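Local coordinates for protein Rv1364c/MT1410 (Mycobacterium tuberculosis, PDB 3KE6), which probably regulates a sigma factor, carrying a manganese-binding PP2C-type (RsbU-like) phosphatase domain and an RsbW-like serine kinase/ATPase domain in one chain, at residues A[41-46]-A[243-248]; A[182-187]-A[249-254]; A[207-212]-A[233-238]; A[142-147]-A[154-159]. All coordinates share one frame; numbering follows the deposited sequence.

Contact 1 (A[41-46]-A[243-248]); sequences EYLVAA and TGYNDD. With MN (manganese (II) ion), chain F.
Val44 and Asp248 bring their CA atoms within 4.7 Å where strand 36-43 runs out into a loop and the loop 243-248 is about to enter strand 249-256, so the two segments meet just beyond the end of an antiparallel strand pair. A single backbone-to-carboxylate bond ties them here: Ala45 N gives its hydrogen to Asp248 OD1 at 3.2 Å, reaching that oxygen from above the carboxylate plane by 35°. OD2 is taken by Gly53 N, so two backbone N-H groups of the same connection between strands 36-43 and 54-60 hold the carboxylate. Its chi1 of -65° sets CG beside its own backbone N, which brings the carboxylate alongside Val44. Apolar packing closes the other end. The Leu43 methyl CD2 stands over the centre of the Tyr245 ring, 3.7 Å from the centroid and 12° off the ring normal, in a CH-pi contact, while Leu43 CB touches ring carbon CE2 at 3.5 Å. Near the ring plane, at the edge, comes the carbonyl oxygen of Val44. Asp247 starts out away from segment 41-46 at its CB, and its OD2 binds manganese at 1.9 Å, the metal also holding three waters, Asp71 and Asp188. Asp247 OD1 accepts a weak bond from Asp248 N at 2.7 Å, which helps fix the rotation of the carboxylate. The chemistry thus divides between neighbours: Asp247 serves the metal, whereas Asp248, bonded to Ala45 and Gly53, probably helps position the turn that carries Asp247, consistent with a second-shell role in the PP2C-type metal centre.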
loop_
_atom_site.group_PDB
_atom_site.type_symbol
_atom_site.label_atom_id
_atom_site.label_comp_id
_atom_site.label_asym_id
_atom_site.label_seq_id
_atom_site.Cartn_x
_atom_site.Cartn_y
_atom_site.Cartn_z
ATOM N N GLU A 41 -7.752 2.307 6.453
ATOM C CA GLU A 41 -8.384 2.369 7.756
ATOM C C GLU A 41 -9.659 1.524 7.757
ATOM O O GLU A 41 -10.376 1.480 6.754
ATOM C CB GLU A 41 -8.725 3.811 8.069
ATOM C CG GLU A 41 -9.026 4.063 9.525
ATOM C CD GLU A 41 -8.679 5.481 9.955
ATOM O OE1 GLU A 41 -7.540 5.934 9.675
ATOM O OE2 GLU A 41 -9.543 6.124 10.591
ATOM N N TYR A 42 -9.942 0.853 8.870
ATOM C CA TYR A 42 -11.119 0.015 8.937
ATOM C C TYR A 42 -11.663 -0.210 10.343
ATOM O O TYR A 42 -10.943 -0.113 11.333
ATOM C CB TYR A 42 -10.841 -1.324 8.275
ATOM C CG TYR A 42 -9.855 -2.209 9.003
ATOM C CD1 TYR A 42 -8.492 -1.930 8.991
ATOM C CD2 TYR A 42 -10.280 -3.337 9.688
ATOM C CE1 TYR A 42 -7.585 -2.745 9.659
ATOM C CE2 TYR A 42 -9.371 -4.161 10.349
ATOM C CZ TYR A 42 -8.030 -3.857 10.330
ATOM O OH TYR A 42 -7.134 -4.668 10.993
ATOM N N LEU A 43 -12.965 -0.496 10.396
ATOM C CA LEU A 43 -13.673 -0.824 11.617
ATOM C C LEU A 43 -14.453 -2.108 11.373
ATOM O O LEU A 43 -14.861 -2.403 10.239
ATOM C CB LEU A 43 -14.637 0.288 11.980
ATOM C CG LEU A 43 -14.031 1.673 12.188
ATOM C CD1 LEU A 43 -13.713 2.334 10.859
ATOM C CD2 LEU A 43 -14.969 2.540 13.010
ATOM N N VAL A 44 -14.661 -2.865 12.442
ATOM C CA VAL A 44 -15.352 -4.143 12.364
ATOM C C VAL A 44 -16.574 -4.099 13.282
ATOM O O VAL A 44 -16.427 -3.905 14.484
ATOM C CB VAL A 44 -14.389 -5.291 12.748
ATOM C CG1 VAL A 44 -15.140 -6.494 13.253
ATOM C CG2 VAL A 44 -13.516 -5.676 11.554
ATOM N N ALA A 45 -17.770 -4.268 12.698
ATOM C CA ALA A 45 -19.066 -4.193 13.419
ATOM C C ALA A 45 -19.147 -5.006 14.717
ATOM O O ALA A 45 -19.733 -4.548 15.691
ATOM C CB ALA A 45 -20.212 -4.601 12.485
ATOM N N ALA A 46 -18.558 -6.200 14.727
ATOM C CA ALA A 46 -18.569 -7.063 15.908
ATOM C C ALA A 46 -17.626 -6.540 16.985
ATOM O O ALA A 46 -16.898 -5.566 16.783
ATOM C CB ALA A 46 -18.190 -8.479 15.529
ATOM N N THR A 243 -22.121 10.091 14.502
ATOM C CA THR A 243 -23.145 9.233 13.915
ATOM C C THR A 243 -22.975 7.736 14.239
ATOM O O THR A 243 -23.922 6.959 14.092
ATOM C CB THR A 243 -23.150 9.419 12.381
ATOM O OG1 THR A 243 -24.458 9.178 11.865
ATOM C CG2 THR A 243 -22.143 8.489 11.712
ATOM N N GLY A 244 -21.775 7.329 14.659
ATOM C CA GLY A 244 -21.484 5.919 14.929
ATOM C C GLY A 244 -21.474 5.073 13.664
ATOM O O GLY A 244 -21.495 5.605 12.551
ATOM N N TYR A 245 -21.459 3.752 13.832
ATOM C CA TYR A 245 -21.431 2.820 12.692
ATOM C C TYR A 245 -22.216 1.558 13.011
ATOM O O TYR A 245 -22.343 1.191 14.178
ATOM C CB TYR A 245 -19.980 2.479 12.262
ATOM C CG TYR A 245 -19.074 1.827 13.315
ATOM C CD1 TYR A 245 -18.866 2.414 14.565
ATOM C CD2 TYR A 245 -18.387 0.650 13.040
ATOM C CE1 TYR A 245 -18.028 1.830 15.519
ATOM C CE2 TYR A 245 -17.537 0.060 13.995
ATOM C CZ TYR A 245 -17.372 0.658 15.232
ATOM O OH TYR A 245 -16.556 0.099 16.187
ATOM N N ASN A 246 -22.747 0.904 11.978
ATOM C CA ASN A 246 -23.513 -0.340 12.171
ATOM C C ASN A 246 -23.162 -1.536 11.265
ATOM O O ASN A 246 -23.780 -2.592 11.395
ATOM C CB ASN A 246 -25.021 -0.048 12.095
ATOM C CG ASN A 246 -25.499 0.272 10.683
ATOM O OD1 ASN A 246 -24.825 -0.033 9.690
ATOM N ND2 ASN A 246 -26.687 0.877 10.590
ATOM N N ASP A 247 -22.205 -1.367 10.353
ATOM C CA ASP A 247 -21.732 -2.445 9.473
ATOM C C ASP A 247 -20.205 -2.468 9.631
ATOM O O ASP A 247 -19.645 -1.762 10.478
ATOM C CB ASP A 247 -22.172 -2.177 8.004
ATOM C CG ASP A 247 -22.007 -3.406 7.074
ATOM O OD1 ASP A 247 -21.598 -4.475 7.577
ATOM O OD2 ASP A 247 -22.249 -3.320 5.826
ATOM N N ASP A 248 -19.526 -3.292 8.847
ATOM C CA ASP A 248 -18.091 -3.162 8.695
ATOM C C ASP A 248 -17.820 -1.891 7.901
ATOM O O ASP A 248 -18.646 -1.497 7.073
ATOM C CB ASP A 248 -17.527 -4.372 7.959
ATOM C CG ASP A 248 -17.690 -5.654 8.737
ATOM O OD1 ASP A 248 -17.261 -5.691 9.905
ATOM O OD2 ASP A 248 -18.244 -6.626 8.181
HETATM MN MN MN F . -21.709 -3.975 4.086
HETATM O O HOH W 1 -21.918 -5.663 5.504
HETATM O O HOH W 2 -19.816 -3.392 5.078
HETATM O O HOH W 3 -23.819 -4.239 3.501
#

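Contact 2 (A[182-187]-A[249-254]); sequences AILFYT and VTLLAM
Met254, Phe185 and Thr187 mark the two ends and the middle of this antiparallel strand pair, whose short axes run 4.6 Å apart at 160°. At the first end Met254 forms a hydrogen-bonded pair with Ile183: Ile183 N to Met254 O is 2.9 Å and Met254 N to Ile183 O 3.1 Å. Bent at chi2 (89°), the methionine side chain passes obliquely across Ile183, with CG 3.7 Å from the Ile183 branch methyl CG2. In the middle, Phe185 pairs with Leu252, and Leu252 N reaches Phe185 O at 2.7 Å. Phe185 CB and Leu252 CB lie 4.2 Å apart on the same face. That face, with Phe185, Leu252 and Met254, packs on Val69 and Leu67 of strand 64-71 in the second sheet, the beta-sandwich core of a PP2C-type domain. The reverse face, carrying Leu251 and Ala253, lies under helix 227-241. Beyond the strand end Thr187 keeps the pairing going. Its N donates to Thr250 O at 3.0 Å, and its OG1, held between backbone N and carbonyl carbon, accepts a weak bond from Thr250 N at 2.9 Å. Asp54 OD2 is hydrogen-bonded to both threonine hydroxyls, joining the strand pair to strand 54-60 close to the manganese site.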
loop_
_atom_site.group_PDB
_atom_site.type_symbol
_atom_site.label_atom_id
_atom_site.label_comp_id
_atom_site.label_asym_id
_atom_site.label_seq_id
_atom_site.Cartn_x
_atom_site.Cartn_y
_atom_site.Cartn_z
ATOM N N ALA A 182 -6.114 11.897 -5.864
ATOM C CA ALA A 182 -6.354 10.737 -5.013
ATOM C C ALA A 182 -7.682 10.028 -5.350
ATOM O O ALA A 182 -8.608 10.629 -5.910
ATOM C CB ALA A 182 -6.332 11.164 -3.561
ATOM N N ILE A 183 -7.760 8.748 -4.998
ATOM C CA ILE A 183 -8.961 7.957 -5.193
ATOM C C ILE A 183 -9.263 7.104 -3.955
ATOM O O ILE A 183 -8.363 6.538 -3.358
ATOM C CB ILE A 183 -8.815 7.050 -6.419
ATOM C CG1 ILE A 183 -10.137 6.346 -6.722
ATOM C CG2 ILE A 183 -7.742 6.017 -6.199
ATOM C CD1 ILE A 183 -10.079 5.494 -7.970
ATOM N N LEU A 184 -10.539 7.022 -3.584
ATOM C CA LEU A 184 -10.953 6.397 -2.324
ATOM C C LEU A 184 -11.908 5.211 -2.524
ATOM O O LEU A 184 -13.078 5.372 -2.824
ATOM C CB LEU A 184 -11.597 7.447 -1.408
ATOM C CG LEU A 184 -10.680 8.488 -0.736
ATOM C CD1 LEU A 184 -9.923 9.379 -1.734
ATOM C CD2 LEU A 184 -11.466 9.371 0.217
ATOM N N PHE A 185 -11.380 4.014 -2.357
ATOM C CA PHE A 185 -12.179 2.798 -2.290
ATOM C C PHE A 185 -12.758 2.697 -0.877
ATOM O O PHE A 185 -12.043 2.927 0.106
ATOM C CB PHE A 185 -11.286 1.566 -2.567
ATOM C CG PHE A 185 -10.973 1.331 -4.035
ATOM C CD1 PHE A 185 -11.064 0.057 -4.581
ATOM C CD2 PHE A 185 -10.593 2.373 -4.868
ATOM C CE1 PHE A 185 -10.789 -0.167 -5.931
ATOM C CE2 PHE A 185 -10.333 2.155 -6.215
ATOM C CZ PHE A 185 -10.432 0.882 -6.746
ATOM N N TYR A 186 -14.024 2.314 -0.766
ATOM C CA TYR A 186 -14.700 2.208 0.539
ATOM C C TYR A 186 -15.807 1.144 0.484
ATOM O O TYR A 186 -16.242 0.751 -0.600
ATOM C CB TYR A 186 -15.330 3.558 0.917
ATOM C CG TYR A 186 -16.315 3.958 -0.121
ATOM C CD1 TYR A 186 -17.651 3.643 0.003
ATOM C CD2 TYR A 186 -15.888 4.555 -1.286
ATOM C CE1 TYR A 186 -18.555 3.971 -0.997
ATOM C CE2 TYR A 186 -16.774 4.896 -2.286
ATOM C CZ TYR A 186 -18.106 4.597 -2.137
ATOM O OH TYR A 186 -18.978 4.918 -3.134
ATOM N N THR A 187 -16.283 0.713 1.648
ATOM C CA THR A 187 -17.419 -0.188 1.713
ATOM C C THR A 187 -18.656 0.597 2.107
ATOM O O THR A 187 -18.549 1.725 2.597
ATOM C CB THR A 187 -17.205 -1.359 2.698
ATOM O OG1 THR A 187 -16.663 -0.873 3.933
ATOM C CG2 THR A 187 -16.282 -2.393 2.086
ATOM N N VAL A 249 -16.684 -1.244 8.167
ATOM C CA VAL A 249 -16.271 -0.050 7.421
ATOM C C VAL A 249 -14.799 -0.164 7.020
ATOM O O VAL A 249 -13.926 -0.489 7.839
ATOM C CB VAL A 249 -16.489 1.278 8.207
ATOM C CG1 VAL A 249 -16.222 2.496 7.300
ATOM C CG2 VAL A 249 -17.897 1.350 8.754
ATOM N N THR A 250 -14.543 0.088 5.742
ATOM C CA THR A 250 -13.229 -0.070 5.183
ATOM C C THR A 250 -13.039 1.056 4.222
ATOM O O THR A 250 -13.898 1.295 3.375
ATOM C CB THR A 250 -13.086 -1.414 4.430
ATOM O OG1 THR A 250 -13.613 -2.477 5.239
ATOM C CG2 THR A 250 -11.621 -1.696 4.104
ATOM N N LEU A 251 -11.934 1.773 4.387
ATOM C CA LEU A 251 -11.576 2.864 3.493
ATOM C C LEU A 251 -10.115 2.678 3.068
ATOM O O LEU A 251 -9.230 2.468 3.896
ATOM C CB LEU A 251 -11.810 4.203 4.180
ATOM C CG LEU A 251 -11.330 5.456 3.458
ATOM C CD1 LEU A 251 -11.971 5.601 2.093
ATOM C CD2 LEU A 251 -11.630 6.648 4.329
ATOM N N LEU A 252 -9.889 2.692 1.763
ATOM C CA LEU A 252 -8.573 2.425 1.211
ATOM C C LEU A 252 -8.302 3.517 0.221
ATOM O O LEU A 252 -8.994 3.611 -0.788
ATOM C CB LEU A 252 -8.544 1.065 0.524
ATOM C CG LEU A 252 -7.273 0.779 -0.264
ATOM C CD1 LEU A 252 -6.067 0.572 0.697
ATOM C CD2 LEU A 252 -7.512 -0.421 -1.141
ATOM N N ALA A 253 -7.318 4.360 0.522
ATOM C CA ALA A 253 -7.096 5.583 -0.243
ATOM C C ALA A 253 -5.713 5.548 -0.828
ATOM O O ALA A 253 -4.775 5.047 -0.200
ATOM C CB ALA A 253 -7.243 6.783 0.640
ATOM N N MET A 254 -5.595 6.063 -2.044
ATOM C CA MET A 254 -4.307 6.246 -2.658
ATOM C C MET A 254 -4.238 7.533 -3.451
ATOM O O MET A 254 -5.170 7.875 -4.156
ATOM C CB MET A 254 -3.952 5.025 -3.503
ATOM C CG MET A 254 -4.383 5.053 -4.916
ATOM S SD MET A 254 -3.125 5.824 -5.952
ATOM C CE MET A 254 -3.823 5.338 -7.532
#

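Contact 3 (A[207-212]-A[233-238]); sequences DLAASI and SDTLEL
Ser233 OG donates to Glu237 OE2 at 2.6 Å on one flank of helix 227-241, meeting it on the syn side and 25° out of the carboxylate plane. That oxygen also lies close to Glu41 OE2, with Arg390 NH2 near as a long, weak ion pair. On the flank that meets segment 207-212, Thr235 OG1 is hydrogen-bonded to Leu231 O one turn back in its own helix and touches carbon across the contact: Ile212 CD1 at 3.6 Å and Ala209 CA at 3.9 Å. Helices 198-212 and 227-241 are laid over the outer face of one sheet in the layered PP2C-type domain, their short axes 9.5 Å apart at 135°. Beneath them, Ala209 rests on Leu145 and Val147, and Leu236 on Val249 and Leu251, so both helices share the same sheet as a floor. Ile212 reaches over with its delta end: CD1 lies 3.5 Å from Asp234 CB, the two side chains approaching at a slant. One turn before Ile212, Leu208, with CG opposite its backbone N (chi1 -169°), crosses Leu238 at about a right angle, CD2 resting 3.7 Å from Leu238 CB and CD1 4.0 Å from Leu238 CD1.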
loop_
_atom_site.group_PDB
_atom_site.type_symbol
_atom_site.label_atom_id
_atom_site.label_comp_id
_atom_site.label_asym_id
_atom_site.label_seq_id
_atom_site.Cartn_x
_atom_site.Cartn_y
_atom_site.Cartn_z
ATOM N N ASP A 207 -18.147 15.934 -0.020
ATOM C CA ASP A 207 -17.859 17.315 0.406
ATOM C C ASP A 207 -16.749 17.384 1.444
ATOM O O ASP A 207 -15.932 18.294 1.414
ATOM C CB ASP A 207 -19.118 18.009 0.982
ATOM C CG ASP A 207 -20.191 18.268 -0.072
ATOM O OD1 ASP A 207 -20.141 17.631 -1.146
ATOM O OD2 ASP A 207 -21.100 19.102 0.182
ATOM N N LEU A 208 -16.752 16.433 2.370
ATOM C CA LEU A 208 -15.785 16.397 3.466
ATOM C C LEU A 208 -14.392 16.059 2.946
ATOM O O LEU A 208 -13.407 16.687 3.325
ATOM C CB LEU A 208 -16.224 15.367 4.509
ATOM C CG LEU A 208 -15.532 15.319 5.872
ATOM C CD1 LEU A 208 -15.380 16.710 6.495
ATOM C CD2 LEU A 208 -16.337 14.390 6.796
ATOM N N ALA A 209 -14.322 15.064 2.070
ATOM C CA ALA A 209 -13.086 14.744 1.385
ATOM C C ALA A 209 -12.540 15.987 0.676
ATOM O O ALA A 209 -11.335 16.248 0.705
ATOM C CB ALA A 209 -13.301 13.601 0.399
ATOM N N ALA A 210 -13.429 16.767 0.067
ATOM C CA ALA A 210 -13.030 18.001 -0.603
ATOM C C ALA A 210 -12.517 18.987 0.423
ATOM O O ALA A 210 -11.468 19.586 0.242
ATOM C CB ALA A 210 -14.187 18.588 -1.382
ATOM N N SER A 211 -13.253 19.113 1.518
ATOM C CA SER A 211 -12.935 20.067 2.570
ATOM C C SER A 211 -11.556 19.796 3.177
ATOM O O SER A 211 -10.701 20.680 3.235
ATOM C CB SER A 211 -14.019 20.013 3.651
ATOM O OG SER A 211 -13.702 20.861 4.738
ATOM N N ILE A 212 -11.346 18.559 3.614
ATOM C CA ILE A 212 -10.078 18.156 4.227
ATOM C C ILE A 212 -8.903 18.393 3.287
ATOM O O ILE A 212 -7.843 18.822 3.725
ATOM C CB ILE A 212 -10.097 16.680 4.668
ATOM C CG1 ILE A 212 -10.993 16.514 5.899
ATOM C CG2 ILE A 212 -8.688 16.204 4.989
ATOM C CD1 ILE A 212 -11.468 15.104 6.122
ATOM N N SER A 233 -7.700 9.301 7.216
ATOM C CA SER A 233 -7.979 9.335 8.640
ATOM C C SER A 233 -9.128 10.305 8.979
ATOM O O SER A 233 -10.123 9.914 9.604
ATOM C CB SER A 233 -6.696 9.728 9.385
ATOM O OG SER A 233 -6.721 9.315 10.733
ATOM N N ASP A 234 -9.012 11.557 8.542
ATOM C CA ASP A 234 -9.937 12.603 8.996
ATOM C C ASP A 234 -11.335 12.471 8.406
ATOM O O ASP A 234 -12.332 12.704 9.095
ATOM C CB ASP A 234 -9.372 14.004 8.719
ATOM C CG ASP A 234 -8.160 14.316 9.569
ATOM O OD1 ASP A 234 -8.112 13.851 10.728
ATOM O OD2 ASP A 234 -7.252 15.021 9.085
ATOM N N THR A 235 -11.403 12.114 7.131
ATOM C CA THR A 235 -12.671 11.775 6.508
ATOM C C THR A 235 -13.437 10.786 7.369
ATOM O O THR A 235 -14.574 11.053 7.771
ATOM C CB THR A 235 -12.461 11.142 5.132
ATOM O OG1 THR A 235 -12.291 12.174 4.158
ATOM C CG2 THR A 235 -13.646 10.286 4.751
ATOM N N LEU A 236 -12.804 9.657 7.670
ATOM C CA LEU A 236 -13.504 8.556 8.337
ATOM C C LEU A 236 -13.955 8.892 9.764
ATOM O O LEU A 236 -15.049 8.507 10.176
ATOM C CB LEU A 236 -12.658 7.282 8.320
ATOM C CG LEU A 236 -13.388 5.991 8.715
ATOM C CD1 LEU A 236 -12.996 4.841 7.802
ATOM C CD2 LEU A 236 -13.135 5.630 10.194
ATOM N N GLU A 237 -13.124 9.635 10.491
ATOM C CA GLU A 237 -13.383 9.944 11.904
ATOM C C GLU A 237 -14.380 11.096 12.117
ATOM O O GLU A 237 -15.071 11.127 13.132
ATOM C CB GLU A 237 -12.058 10.197 12.641
ATOM C CG GLU A 237 -11.179 8.924 12.707
ATOM C CD GLU A 237 -9.695 9.215 12.931
ATOM O OE1 GLU A 237 -9.370 9.916 13.929
ATOM O OE2 GLU A 237 -8.865 8.732 12.113
ATOM N N LEU A 238 -14.461 12.026 11.169
ATOM C CA LEU A 238 -15.533 13.021 11.183
ATOM C C LEU A 238 -16.854 12.393 10.714
ATOM O O LEU A 238 -17.901 12.627 11.319
ATOM C CB LEU A 238 -15.179 14.245 10.336
ATOM C CG LEU A 238 -14.132 15.165 10.965
ATOM C CD1 LEU A 238 -13.524 16.124 9.947
ATOM C CD2 LEU A 238 -14.736 15.931 12.119
#

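Contact 4 (A[142-147]-A[154-159]); sequences PPPLLV and RYVEPT
Pro144 and Val156 form the tight centre of this contact. Val156 N donates to Pro144 O at 3.0 Å, and the two side chains cross at about a right angle, with Val156 CG2 3.4 Å from Pro144 CD. A chi1 of -67° sets CG1 of the valine anti to the carbonyl carbon, toward Leu146 CB, and leaves CG2 between the backbone N and the carbonyl carbon, facing the proline. Next along, Leu146 N donates to Arg154 O at 2.8 Å; the return bond from Arg154 N to Leu146 O is weak, at an N-H...O angle of 135°. Tyr155 and Leu145 share the opposite face. The isobutyl branch point of Leu145, CG, lies over one face of the tyrosine ring, and the carbonyl oxygens of Pro143 and Pro144 come to its edge, near the ring plane. The phenol reaches Thr202 O on helix 198-212, so Tyr155 spans from strand to helix. The solvent side is looser. Arg154 is exposed and runs extended beside Leu146, both pointing the same way, its NE 3.7 Å from Leu146 CD2; the guanidinium finds its charged partner in Glu175, through NH2. At the far end two proline rings only graze, Pro143 CG to Pro158 CG being 4.3 Å. Segments running 150° apart, with an antiparallel pair of Leu145 and Tyr155, make this a beta hairpin beside strand 182-186, at the margin of a PP2C-type sandwich sheet.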
loop_
_atom_site.group_PDB
_atom_site.type_symbol
_atom_site.label_atom_id
_atom_site.label_comp_id
_atom_site.label_asym_id
_atom_site.label_seq_id
_atom_site.Cartn_x
_atom_site.Cartn_y
_atom_site.Cartn_z
ATOM N N PRO A 142 -20.369 0.108 -4.457
ATOM C CA PRO A 142 -20.494 1.544 -4.597
ATOM C C PRO A 142 -19.196 2.145 -5.144
ATOM O O PRO A 142 -18.127 1.732 -4.757
ATOM C CB PRO A 142 -20.783 2.009 -3.168
ATOM C CG PRO A 142 -20.276 0.943 -2.315
ATOM C CD PRO A 142 -20.536 -0.310 -3.060
ATOM N N PRO A 143 -19.307 3.105 -6.071
ATOM C CA PRO A 143 -18.148 3.523 -6.860
ATOM C C PRO A 143 -17.202 4.393 -6.059
ATOM O O PRO A 143 -17.651 5.090 -5.160
ATOM C CB PRO A 143 -18.788 4.340 -7.998
ATOM C CG PRO A 143 -20.001 4.915 -7.376
ATOM C CD PRO A 143 -20.517 3.871 -6.421
ATOM N N PRO A 144 -15.896 4.351 -6.379
ATOM C CA PRO A 144 -14.853 5.180 -5.781
ATOM C C PRO A 144 -15.097 6.674 -5.834
ATOM O O PRO A 144 -15.690 7.172 -6.785
ATOM C CB PRO A 144 -13.639 4.858 -6.640
ATOM C CG PRO A 144 -13.870 3.471 -7.089
ATOM C CD PRO A 144 -15.324 3.390 -7.340
ATOM N N LEU A 145 -14.626 7.373 -4.802
ATOM C CA LEU A 145 -14.581 8.834 -4.787
ATOM C C LEU A 145 -13.247 9.220 -5.383
ATOM O O LEU A 145 -12.237 8.580 -5.088
ATOM C CB LEU A 145 -14.671 9.363 -3.347
ATOM C CG LEU A 145 -15.104 10.830 -3.133
ATOM C CD1 LEU A 145 -15.243 11.173 -1.639
ATOM C CD2 LEU A 145 -14.143 11.797 -3.810
ATOM N N LEU A 146 -13.233 10.238 -6.233
ATOM C CA LEU A 146 -11.977 10.829 -6.720
ATOM C C LEU A 146 -11.846 12.225 -6.133
ATOM O O LEU A 146 -12.705 13.057 -6.328
ATOM C CB LEU A 146 -11.970 10.903 -8.254
ATOM C CG LEU A 146 -10.939 11.795 -8.964
ATOM C CD1 LEU A 146 -9.681 11.033 -9.278
ATOM C CD2 LEU A 146 -11.509 12.353 -10.244
ATOM N N VAL A 147 -10.775 12.456 -5.390
ATOM C CA VAL A 147 -10.422 13.790 -4.925
ATOM C C VAL A 147 -9.240 14.243 -5.758
ATOM O O VAL A 147 -8.164 13.604 -5.728
ATOM C CB VAL A 147 -10.018 13.789 -3.443
ATOM C CG1 VAL A 147 -9.685 15.198 -2.997
ATOM C CG2 VAL A 147 -11.124 13.176 -2.589
ATOM N N ARG A 154 -15.570 13.971 -6.466
ATOM C CA ARG A 154 -16.692 13.551 -7.289
ATOM C C ARG A 154 -16.563 12.059 -7.402
ATOM O O ARG A 154 -15.454 11.534 -7.414
ATOM C CB ARG A 154 -16.679 14.174 -8.688
ATOM C CG ARG A 154 -15.665 13.585 -9.640
ATOM C CD ARG A 154 -15.450 14.460 -10.870
ATOM N NE ARG A 154 -14.483 13.832 -11.772
ATOM C CZ ARG A 154 -14.779 12.879 -12.661
ATOM N NH1 ARG A 154 -16.031 12.431 -12.810
ATOM N NH2 ARG A 154 -13.812 12.370 -13.419
ATOM N N TYR A 155 -17.688 11.378 -7.478
ATOM C CA TYR A 155 -17.679 9.948 -7.641
ATOM C C TYR A 155 -17.357 9.612 -9.078
ATOM O O TYR A 155 -17.817 10.279 -9.995
ATOM C CB TYR A 155 -19.036 9.365 -7.222
ATOM C CG TYR A 155 -19.222 9.465 -5.732
ATOM C CD1 TYR A 155 -19.995 10.474 -5.165
ATOM C CD2 TYR A 155 -18.563 8.573 -4.876
ATOM C CE1 TYR A 155 -20.132 10.575 -3.788
ATOM C CE2 TYR A 155 -18.695 8.663 -3.509
ATOM C CZ TYR A 155 -19.472 9.662 -2.965
ATOM O OH TYR A 155 -19.581 9.731 -1.595
ATOM N N VAL A 156 -16.536 8.590 -9.268
ATOM C CA VAL A 156 -16.327 8.014 -10.589
ATOM C C VAL A 156 -17.598 7.275 -10.946
ATOM O O VAL A 156 -18.372 6.930 -10.060
ATOM C CB VAL A 156 -15.122 7.043 -10.619
ATOM C CG1 VAL A 156 -13.817 7.793 -10.386
ATOM C CG2 VAL A 156 -15.287 5.949 -9.602
ATOM N N GLU A 157 -17.817 7.045 -12.236
ATOM C CA GLU A 157 -19.034 6.370 -12.710
ATOM C C GLU A 157 -18.998 4.859 -12.427
ATOM O O GLU A 157 -17.952 4.233 -12.588
ATOM C CB GLU A 157 -19.198 6.577 -14.220
ATOM C CG GLU A 157 -19.235 8.040 -14.684
ATOM C CD GLU A 157 -20.608 8.675 -14.567
ATOM O OE1 GLU A 157 -21.204 8.622 -13.470
ATOM O OE2 GLU A 157 -21.081 9.239 -15.577
ATOM N N PRO A 158 -20.144 4.266 -12.028
ATOM C CA PRO A 158 -20.211 2.802 -11.913
ATOM C C PRO A 158 -19.953 2.116 -13.258
ATOM O O PRO A 158 -20.392 2.603 -14.298
ATOM C CB PRO A 158 -21.645 2.530 -11.444
ATOM C CG PRO A 158 -22.172 3.832 -10.965
ATOM C CD PRO A 158 -21.429 4.905 -11.690
ATOM N N THR A 159 -19.229 0.996 -13.226
ATOM C CA THR A 159 -18.733 0.362 -14.450
ATOM C C THR A 159 -19.814 -0.469 -15.113
ATOM O O THR A 159 -19.727 -0.762 -16.302
ATOM C CB THR A 159 -17.428 -0.482 -14.193
ATOM O OG1 THR A 159 -16.798 -0.786 -15.440
ATOM C CG2 THR A 159 -17.715 -1.773 -13.465
#

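Overall arrangement
Contact 2 is the core: all its touching residues are buried, and regular backbone bonding dominates. Contacts 1 and 4 flank it in the same sheet, through strand 36-43 beside 249-256 and strand 145-147 beside 182-186, yet they do not touch each other, their nearest atoms being about 9 Å apart. Contact 3 is different in kind, joining two helices over that sheet by packing, without hydrogen bonds between the two segments; Leu236 meets contacts 1 and 2, and Ala209 meets contact 4. Polarity follows position: carboxylates and manganese gather in contact 1, hydroxyls at the neighbouring end of contact 2, and the exposed ion-paired arginine in contact 4.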